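Alcohol dehydrogenase superfamily protein (Novosphingobium aromaticivorans, PDB 3GAZ) is probably an NADP-dependent oxidoreductase of the alcohol dehydrogenase superfamily, with a GroES-like domain and a Rossmann-type domain. Local coordinates at residues A[186-189]-A[190-193]. Residues are numbered along the deposited sequence; the frame is centred on the assembly and turned at random.
Sequences DLEY and VRDL
Helix 184-193, the connecting helix of a beta-alpha-beta crossover in the Rossmann-type domain, brings Glu188 against Arg191 and Tyr189 against Leu193, on different sides of the helix. Its backbone is regular by the i to i+4 criterion: four successive hydrogen bonds run from Val190 N to Asp186 O (2.9 Å) through Leu193 N to Tyr189 O (3.2 Å). On the exposed side, Glu188 and Arg191 lie side by side, and a single carboxylate oxygen, Glu188 OE2, accepts bent bonds from both Arg191 NE (2.6 Å) and Arg191 NH2, the latter at 2.5 Å, so short that the exact distance is doubtful. The oxygen sits only 3° out of the guanidinium plane, hence at its edge, whereas carboxylate and guanidinium are turned 44° apart. Asp192 OD2, 3.6 Å from Arg191 NH2 and well off that plane, adds a long, purely electrostatic link; Arg191 probably offsets the charges of both acids. CG anti to the backbone N (chi1 169°), and thus beside the carbonyl carbon, puts the Tyr189 ring beside Leu193, whose CG lies over one ring face, while Tyr189 CE2 meets Leu193 CD1 at 3.6 Å. Arg300 makes a cation-pi contact with this ring and a salt bridge to Asp186 OD1. Leu193 would probably lose its apolar cover, and Arg300 a cation-pi partner, with an alanine at Tyr189. Val190 packs on Ala180 and Ala182 of strand 177-182, Leu187 reaches strand 196-199, and Tyr189, Val190 and Leu193 rest against helix 162-173.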
ATOM      1  N   ASP A 186     -17.265  -9.589  31.380  1.00 26.75           N
ATOM      2  CA  ASP A 186     -18.052  -8.840  30.408  1.00 22.99           C
ATOM      3  C   ASP A 186     -19.553  -9.131  30.414  1.00 23.08           C
ATOM      4  O   ASP A 186     -20.328  -8.387  29.809  1.00 18.89           O
ATOM      5  CB  ASP A 186     -17.500  -9.071  28.999  1.00 24.42           C
ATOM      6  CG  ASP A 186     -16.061  -8.614  28.852  1.00 23.68           C
ATOM      7  OD1 ASP A 186     -15.737  -7.492  29.293  1.00 23.12           O
ATOM      8  OD2 ASP A 186     -15.255  -9.374  28.283  1.00 24.52           O
ATOM      9  N   LEU A 187     -19.964 -10.202  31.092  1.00 21.63           N
ATOM     10  CA  LEU A 187     -21.379 -10.570  31.145  1.00 21.36           C
ATOM     11  C   LEU A 187     -22.267  -9.433  31.641  1.00 22.13           C
ATOM     12  O   LEU A 187     -23.370  -9.222  31.133  1.00 19.41           O
ATOM     13  CB  LEU A 187     -21.573 -11.799  32.042  1.00 22.62           C
ATOM     14  CG  LEU A 187     -20.948 -13.096  31.516  1.00 24.12           C
ATOM     15  CD1 LEU A 187     -21.062 -14.184  32.573  1.00 25.19           C
ATOM     16  CD2 LEU A 187     -21.640 -13.519  30.225  1.00 23.68           C
ATOM     17  N   GLU A 188     -21.781  -8.707  32.639  1.00 21.32           N
ATOM     18  CA  GLU A 188     -22.521  -7.599  33.213  1.00 21.89           C
ATOM     19  C   GLU A 188     -22.608  -6.445  32.219  1.00 20.98           C
ATOM     20  O   GLU A 188     -23.646  -5.789  32.097  1.00 17.94           O
ATOM     21  CB  GLU A 188     -21.830  -7.130  34.492  1.00 25.00           C
ATOM     22  CG  GLU A 188     -22.655  -6.176  35.302  1.00 31.95           C
ATOM     23  CD  GLU A 188     -24.040  -6.719  35.553  1.00 34.37           C
ATOM     24  OE1 GLU A 188     -24.156  -7.897  35.956  1.00 37.47           O
ATOM     25  OE2 GLU A 188     -25.008  -5.965  35.346  1.00 38.09           O
ATOM     26  N   TYR A 189     -21.507  -6.204  31.517  1.00 19.04           N
ATOM     27  CA  TYR A 189     -21.444  -5.140  30.526  1.00 18.60           C
ATOM     28  C   TYR A 189     -22.440  -5.406  29.395  1.00 17.58           C
ATOM     29  O   TYR A 189     -23.172  -4.506  28.978  1.00 15.78           O
ATOM     30  CB  TYR A 189     -20.024  -5.036  29.954  1.00 18.70           C
ATOM     31  CG  TYR A 189     -19.934  -4.143  28.739  1.00 17.24           C
ATOM     32  CD1 TYR A 189     -19.999  -2.756  28.859  1.00 18.15           C
ATOM     33  CD2 TYR A 189     -19.849  -4.690  27.460  1.00 15.11           C
ATOM     34  CE1 TYR A 189     -19.987  -1.931  27.732  1.00 18.23           C
ATOM     35  CE2 TYR A 189     -19.840  -3.877  26.325  1.00 15.68           C
ATOM     36  CZ  TYR A 189     -19.909  -2.501  26.467  1.00 17.66           C
ATOM     37  OH  TYR A 189     -19.915  -1.697  25.350  1.00 16.48           O
ATOM     38  N   VAL A 190     -22.462  -6.642  28.904  1.00 16.38           N
ATOM     39  CA  VAL A 190     -23.373  -7.028  27.825  1.00 18.85           C
ATOM     40  C   VAL A 190     -24.828  -6.866  28.255  1.00 19.43           C
ATOM     41  O   VAL A 190     -25.666  -6.382  27.488  1.00 15.39           O
ATOM     42  CB  VAL A 190     -23.127  -8.491  27.385  1.00 19.55           C
ATOM     43  CG1 VAL A 190     -24.214  -8.946  26.416  1.00 18.02           C
ATOM     44  CG2 VAL A 190     -21.763  -8.596  26.725  1.00 18.85           C
ATOM     45  N   ARG A 191     -25.122  -7.266  29.487  1.00 19.82           N
ATOM     46  CA  ARG A 191     -26.475  -7.148  30.022  1.00 23.33           C
ATOM     47  C   ARG A 191     -26.876  -5.675  30.002  1.00 24.55           C
ATOM     48  O   ARG A 191     -27.976  -5.327  29.571  1.00 25.78           O
ATOM     49  CB  ARG A 191     -26.518  -7.678  31.458  1.00 24.43           C
ATOM     50  CG  ARG A 191     -27.906  -7.716  32.085  1.00 26.93           C
ATOM     51  CD  ARG A 191     -27.806  -7.925  33.593  1.00 30.12           C
ATOM     52  NE  ARG A 191     -27.163  -6.787  34.254  1.00 31.32           N
ATOM     53  CZ  ARG A 191     -27.714  -5.582  34.369  1.00 34.83           C
ATOM     54  NH1 ARG A 191     -28.922  -5.350  33.871  1.00 33.90           N
ATOM     55  NH2 ARG A 191     -27.060  -4.601  34.980  1.00 34.63           N
ATOM     56  N   ASP A 192     -25.969  -4.815  30.463  1.00 26.40           N
ATOM     57  CA  ASP A 192     -26.204  -3.372  30.502  1.00 27.67           C
ATOM     58  C   ASP A 192     -26.582  -2.793  29.145  1.00 26.67           C
ATOM     59  O   ASP A 192     -27.447  -1.921  29.059  1.00 26.01           O
ATOM     60  CB  ASP A 192     -24.963  -2.648  31.028  1.00 32.36           C
ATOM     61  CG  ASP A 192     -25.103  -2.229  32.475  1.00 38.09           C
ATOM     62  OD1 ASP A 192     -25.928  -1.330  32.755  1.00 41.25           O
ATOM     63  OD2 ASP A 192     -24.394  -2.795  33.335  1.00 40.64           O
ATOM     64  N   LEU A 193     -25.929  -3.266  28.088  1.00 24.22           N
ATOM     65  CA  LEU A 193     -26.226  -2.777  26.740  1.00 22.90           C
ATOM     66  C   LEU A 193     -27.657  -3.087  26.315  1.00 21.44           C
ATOM     67  O   LEU A 193     -28.196  -2.438  25.421  1.00 22.72           O
ATOM     68  CB  LEU A 193     -25.254  -3.380  25.717  1.00 21.24           C
ATOM     69  CG  LEU A 193     -23.825  -2.833  25.703  1.00 21.08           C
ATOM     70  CD1 LEU A 193     -23.029  -3.540  24.612  1.00 19.95           C
ATOM     71  CD2 LEU A 193     -23.844  -1.324  25.460  1.00 18.65           C
TER